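Lectin (Cicer arietinum, PDB 3V6N) agglutinates red blood cells and binds calcium and sodium ions, a plant albumin with the four-bladed hemopexin-type beta-propeller fold. Local coordinates at residues 7-12 against 18-23; 155-158 against 163-166. One frame throughout, in Å; residues are numbered along the deposited sequence.

Contact 1. Residues 7-12 against 18-23. With CA (calcium ion), chain D; NA (sodium ion), chain G.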
loop_
_atom_site.group_PDB
_atom_site.type_symbol
_atom_site.label_atom_id
_atom_site.label_comp_id
_atom_site.label_asym_id
_atom_site.label_seq_id
_atom_site.Cartn_x
_atom_site.Cartn_y
_atom_site.Cartn_z
ATOM N N ASN A 7 -16.557 -8.066 -4.874
ATOM C CA ASN A 7 -15.597 -8.170 -3.786
ATOM C C ASN A 7 -15.843 -7.113 -2.695
ATOM O O ASN A 7 -15.400 -7.277 -1.558
ATOM C CB ASN A 7 -14.179 -8.058 -4.355
ATOM C CG ASN A 7 -13.108 -8.605 -3.418
ATOM O OD1 ASN A 7 -13.396 -9.165 -2.354
ATOM N ND2 ASN A 7 -11.854 -8.431 -3.812
ATOM N N ALA A 8 -16.563 -6.042 -3.047
ATOM C CA ALA A 8 -16.880 -4.945 -2.108
ATOM C C ALA A 8 -18.033 -4.091 -2.603
ATOM O O ALA A 8 -18.344 -4.060 -3.804
ATOM C CB ALA A 8 -15.663 -4.064 -1.830
ATOM N N ALA A 9 -18.644 -3.370 -1.671
ATOM C CA ALA A 9 -19.779 -2.528 -1.992
ATOM C C ALA A 9 -20.048 -1.553 -0.865
ATOM O O ALA A 9 -19.719 -1.827 0.303
ATOM C CB ALA A 9 -21.013 -3.373 -2.267
ATOM N N PHE A 10 -20.622 -0.407 -1.221
ATOM C CA PHE A 10 -21.168 0.519 -0.233
ATOM C C PHE A 10 -22.388 1.250 -0.790
ATOM O O PHE A 10 -22.495 1.493 -1.998
ATOM C CB PHE A 10 -20.096 1.462 0.356
ATOM C CG PHE A 10 -19.580 2.528 -0.599
ATOM C CD1 PHE A 10 -18.416 2.316 -1.345
ATOM C CD2 PHE A 10 -20.216 3.770 -0.700
ATOM C CE1 PHE A 10 -17.917 3.305 -2.186
ATOM C CE2 PHE A 10 -19.731 4.754 -1.565
ATOM C CZ PHE A 10 -18.574 4.524 -2.303
ATOM N N ARG A 11 -23.318 1.555 0.100
ATOM C CA ARG A 11 -24.505 2.321 -0.223
ATOM C C ARG A 11 -24.102 3.768 -0.483
ATOM O O ARG A 11 -23.334 4.331 0.293
ATOM C CB ARG A 11 -25.438 2.284 0.993
ATOM C CG ARG A 11 -26.742 3.032 0.802
ATOM C CD ARG A 11 -27.611 3.000 2.042
ATOM N NE ARG A 11 -26.910 3.511 3.221
ATOM C CZ ARG A 11 -27.319 3.299 4.462
ATOM N NH1 ARG A 11 -28.423 2.572 4.676
ATOM N NH2 ARG A 11 -26.622 3.782 5.484
ATOM N N SER A 12 -24.604 4.361 -1.566
ATOM C CA SER A 12 -24.458 5.806 -1.803
ATOM C C SER A 12 -25.390 6.655 -0.936
ATOM O O SER A 12 -26.433 6.179 -0.469
ATOM C CB SER A 12 -24.754 6.141 -3.256
ATOM O OG SER A 12 -24.463 7.510 -3.527
ATOM N N ALA A 18 -25.893 2.237 -5.347
ATOM C CA ALA A 18 -24.782 1.572 -4.643
ATOM C C ALA A 18 -23.618 1.343 -5.593
ATOM O O ALA A 18 -23.824 1.108 -6.785
ATOM C CB ALA A 18 -25.229 0.247 -4.006
ATOM N N TYR A 19 -22.408 1.436 -5.046
ATOM C CA TYR A 19 -21.157 1.163 -5.750
ATOM C C TYR A 19 -20.735 -0.280 -5.469
ATOM O O TYR A 19 -20.688 -0.716 -4.316
ATOM C CB TYR A 19 -20.053 2.137 -5.277
ATOM C CG TYR A 19 -20.347 3.593 -5.587
ATOM C CD1 TYR A 19 -19.880 4.182 -6.761
ATOM C CD2 TYR A 19 -21.127 4.367 -4.728
ATOM C CE1 TYR A 19 -20.167 5.521 -7.068
ATOM C CE2 TYR A 19 -21.409 5.705 -5.010
ATOM C CZ TYR A 19 -20.946 6.271 -6.193
ATOM O OH TYR A 19 -21.239 7.587 -6.473
ATOM N N LEU A 20 -20.426 -0.998 -6.541
ATOM C CA LEU A 20 -20.047 -2.383 -6.505
ATOM C C LEU A 20 -18.681 -2.509 -7.147
ATOM O O LEU A 20 -18.472 -2.008 -8.242
ATOM C CB LEU A 20 -21.072 -3.214 -7.288
ATOM C CG LEU A 20 -22.506 -3.124 -6.783
ATOM C CD1 LEU A 20 -23.462 -3.682 -7.821
ATOM C CD2 LEU A 20 -22.600 -3.893 -5.489
ATOM N N PHE A 21 -17.765 -3.179 -6.456
ATOM C CA PHE A 21 -16.381 -3.306 -6.895
ATOM C C PHE A 21 -16.099 -4.739 -7.285
ATOM O O PHE A 21 -16.448 -5.671 -6.566
ATOM C CB PHE A 21 -15.430 -2.798 -5.804
ATOM C CG PHE A 21 -15.667 -1.357 -5.463
ATOM C CD1 PHE A 21 -15.015 -0.355 -6.172
ATOM C CD2 PHE A 21 -16.618 -1.001 -4.514
ATOM C CE1 PHE A 21 -15.274 0.982 -5.917
ATOM C CE2 PHE A 21 -16.875 0.330 -4.244
ATOM C CZ PHE A 21 -16.197 1.325 -4.943
ATOM N N ILE A 22 -15.510 -4.900 -8.455
ATOM C CA ILE A 22 -15.222 -6.207 -9.013
ATOM C C ILE A 22 -13.811 -6.116 -9.566
ATOM O O ILE A 22 -13.528 -5.245 -10.391
ATOM C CB ILE A 22 -16.201 -6.555 -10.155
ATOM C CG1 ILE A 22 -17.655 -6.479 -9.662
ATOM C CG2 ILE A 22 -15.868 -7.926 -10.739
ATOM C CD1 ILE A 22 -18.605 -5.921 -10.698
ATOM N N ASN A 23 -12.938 -7.011 -9.100
ATOM C CA ASN A 23 -11.512 -6.975 -9.413
ATOM C C ASN A 23 -10.953 -5.559 -9.177
ATOM O O ASN A 23 -11.067 -5.024 -8.072
ATOM C CB ASN A 23 -11.254 -7.472 -10.854
ATOM C CG ASN A 23 -11.765 -8.893 -11.095
ATOM O OD1 ASN A 23 -11.805 -9.717 -10.186
ATOM N ND2 ASN A 23 -12.139 -9.184 -12.325
HETATM CA CA CA D . -14.380 -8.792 -0.073
HETATM NA NA NA G . -19.742 -3.004 2.175
HETATM O O HOH W 1 -11.829 -6.058 -5.693
HETATM O O HOH W 2 -24.159 7.790 -6.173
HETATM O O HOH W 3 -13.958 -11.115 0.076
HETATM O O HOH W 4 -12.074 -8.944 0.958
#
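Phe10 and Tyr19 pair across the antiparallel hairpin of strands 6-11 and 17-22, the inner strands of one blade of a four-bladed beta-propeller; strand 6-11 lines the central channel. Four backbone bonds tie the strands. Phe10 and Tyr19 exchange two: Tyr19 N gives to Phe10 O at 3.0 Å, and Phe10 N gives to Tyr19 O. Phe21 takes the other two, its N bonding Ala8 O while its O accepts from Asn7 N; Asn7 and Ala8 thus both face Phe21, a classic beta bulge.

Ala8, Phe10, Tyr19 and Phe21 share one face of the sheet. The Phe10 and Tyr19 rings lie near parallel, planes at 23°, but slid so far apart that they barely overlap; Phe10 CE2 meets Tyr19 CD2 at 3.5 Å, and Tyr19 CB sits over the Phe10 face. With CG between backbone N and carbonyl carbon (chi1 71°), the Phe10 ring swings over the neighbouring strand, its CE1 reaching the edge of the Phe21 ring. On the other face Ala9 CB touches Leu20 CD2 at 3.6 Å, and strand 175-178 covers Ala9.

Two waters bridge the segments: one accepts from Asn7 ND2 and donates to the backbone O of Asn23; another joins Ser12 OG, itself bonded to Arg14 N, to Tyr19 OH. The carbonyls turned from the hairpin hold metals. Ala9 O binds sodium beside the carbonyl O atoms of Ser67, Ala123 and Ala176. Asn7 chelates calcium, completed by the backbone O atoms of Asp65, Asp121 and Asp174 and two waters: with CG anti to N (chi1 -161°), OD1 comes round beside the residue's own carbonyl, giving calcium bonds of 2.5 Å from Asn7 OD1 and 2.4 Å from Asn7 O.

Contact 2. Residues 155-158 against 163-166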
loop_
_atom_site.group_PDB
_atom_site.type_symbol
_atom_site.label_atom_id
_atom_site.label_comp_id
_atom_site.label_asym_id
_atom_site.label_seq_id
_atom_site.Cartn_x
_atom_site.Cartn_y
_atom_site.Cartn_z
ATOM N N LYS A 155 -17.495 -12.325 17.456
ATOM C CA LYS A 155 -18.339 -13.524 17.598
ATOM C C LYS A 155 -18.462 -14.288 16.287
ATOM O O LYS A 155 -18.212 -13.728 15.221
ATOM C CB LYS A 155 -19.741 -13.123 18.057
ATOM C CG LYS A 155 -19.850 -12.806 19.534
ATOM C CD LYS A 155 -21.186 -12.155 19.868
ATOM C CE LYS A 155 -21.432 -12.161 21.378
ATOM N NZ LYS A 155 -22.372 -11.082 21.801
ATOM N N SER A 156 -18.866 -15.556 16.364
ATOM C CA SER A 156 -19.256 -16.295 15.176
ATOM C C SER A 156 -20.437 -15.566 14.468
ATOM O O SER A 156 -21.348 -15.036 15.126
ATOM C CB SER A 156 -19.591 -17.759 15.527
ATOM O OG SER A 156 -18.420 -18.508 15.931
ATOM N N ILE A 157 -20.382 -15.514 13.135
ATOM C CA ILE A 157 -21.476 -14.983 12.303
ATOM C C ILE A 157 -22.837 -15.573 12.711
ATOM O O ILE A 157 -23.836 -14.849 12.820
ATOM C CB ILE A 157 -21.213 -15.241 10.794
ATOM C CG1 ILE A 157 -20.115 -14.298 10.260
ATOM C CG2 ILE A 157 -22.501 -15.117 9.992
ATOM C CD1 ILE A 157 -19.785 -14.462 8.782
ATOM N N SER A 158 -22.842 -16.883 12.950
ATOM C CA SER A 158 -24.010 -17.626 13.447
ATOM C C SER A 158 -24.557 -17.217 14.824
ATOM O O SER A 158 -25.728 -17.481 15.110
ATOM C CB SER A 158 -23.720 -19.126 13.443
ATOM O OG SER A 158 -24.193 -19.648 12.228
ATOM N N CYS A 163 -30.187 -16.928 11.439
ATOM C CA CYS A 163 -30.783 -17.142 10.114
ATOM C C CYS A 163 -29.814 -17.643 9.024
ATOM O O CYS A 163 -30.249 -18.157 7.999
ATOM C CB CYS A 163 -31.505 -15.849 9.635
ATOM S SG CYS A 163 -30.517 -14.314 9.411
ATOM N N LEU A 164 -28.513 -17.504 9.245
ATOM C CA LEU A 164 -27.531 -17.906 8.225
ATOM C C LEU A 164 -26.957 -19.310 8.420
ATOM O O LEU A 164 -26.193 -19.801 7.578
ATOM C CB LEU A 164 -26.405 -16.869 8.123
ATOM C CG LEU A 164 -26.856 -15.451 7.740
ATOM C CD1 LEU A 164 -25.697 -14.479 7.805
ATOM C CD2 LEU A 164 -27.490 -15.439 6.353
ATOM N N ARG A 165 -27.309 -19.951 9.528
ATOM C CA ARG A 165 -26.859 -21.330 9.780
ATOM C C ARG A 165 -27.376 -22.215 8.648
ATOM O O ARG A 165 -28.533 -22.094 8.246
ATOM C CB ARG A 165 -27.362 -21.819 11.142
ATOM C CG ARG A 165 -26.685 -23.077 11.687
ATOM C CD ARG A 165 -27.242 -23.459 13.058
ATOM N NE ARG A 165 -27.103 -22.376 14.045
ATOM C CZ ARG A 165 -28.068 -21.509 14.374
ATOM N NH1 ARG A 165 -29.281 -21.580 13.807
ATOM N NH2 ARG A 165 -27.824 -20.563 15.272
ATOM N N GLY A 166 -26.504 -23.054 8.096
ATOM C CA GLY A 166 -26.893 -23.981 7.033
ATOM C C GLY A 166 -26.946 -23.389 5.638
ATOM O O GLY A 166 -27.315 -24.077 4.692
#
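Leu164 and Arg165 meet Ile157 and Ser158, the first residues of helix 157-160, where the chain turns back after the outer strand 149-156 of its blade. The apolar part comes first. Leu164, in a short 3-10 segment, turns its side chain toward the helix and lays CD1 against Ile157 CG2 at 3.9 Å, the two side chains crossing at a slant. Ile157 CG2 stands anti to the backbone N, and CG1, anti to the carbonyl carbon (chi1 -74°), runs off on another course, so a single methyl branch makes the touch. Both residues are buried, and both also pack on Met173 from the loop leading to strand 175-178. Leu164 O accepts from Thr167 OG1.

Arg165 follows, exposed at the surface. Its CB lies 4.0 Å from Ser158 OG, a van der Waals touch. Farther out, the chain bends at chi3 (-57°) and brings the guanidinium back toward the helix, where NH2 approaches Ser158 O obliquely; at 3.7 Å this is only a loose polar approach. Gly166 carries the chain onward, its N bonded to Glu170 OE1, and Ser158 touches the same Glu170. Here the connecting chain folds back over the start of the helix; a short helix after the outermost strand is itself characteristic of a hemopexin-type propeller blade.

Overall arrangement
Contact 1 lies near the propeller axis and contact 2 toward the rim: the centre of contact 1 is about 6 Å from the centre of the chain, that of contact 2 about 18 Å. Their centres are about 23 Å apart and their nearest atoms about 13 Å, so they do not touch; along the chain one closes before the other opens. The metals relate them indirectly. Residues 7-12 bind calcium and sodium themselves, while the Ile157 side chain stays about 12 Å from the calcium and about 7 Å from the side chain of Asp121, a calcium ligand. Contact 1 thus joins inner strands at the channel that holds both ions, and contact 2 joins the helix after a blade's outermost strand to the chain leading onward.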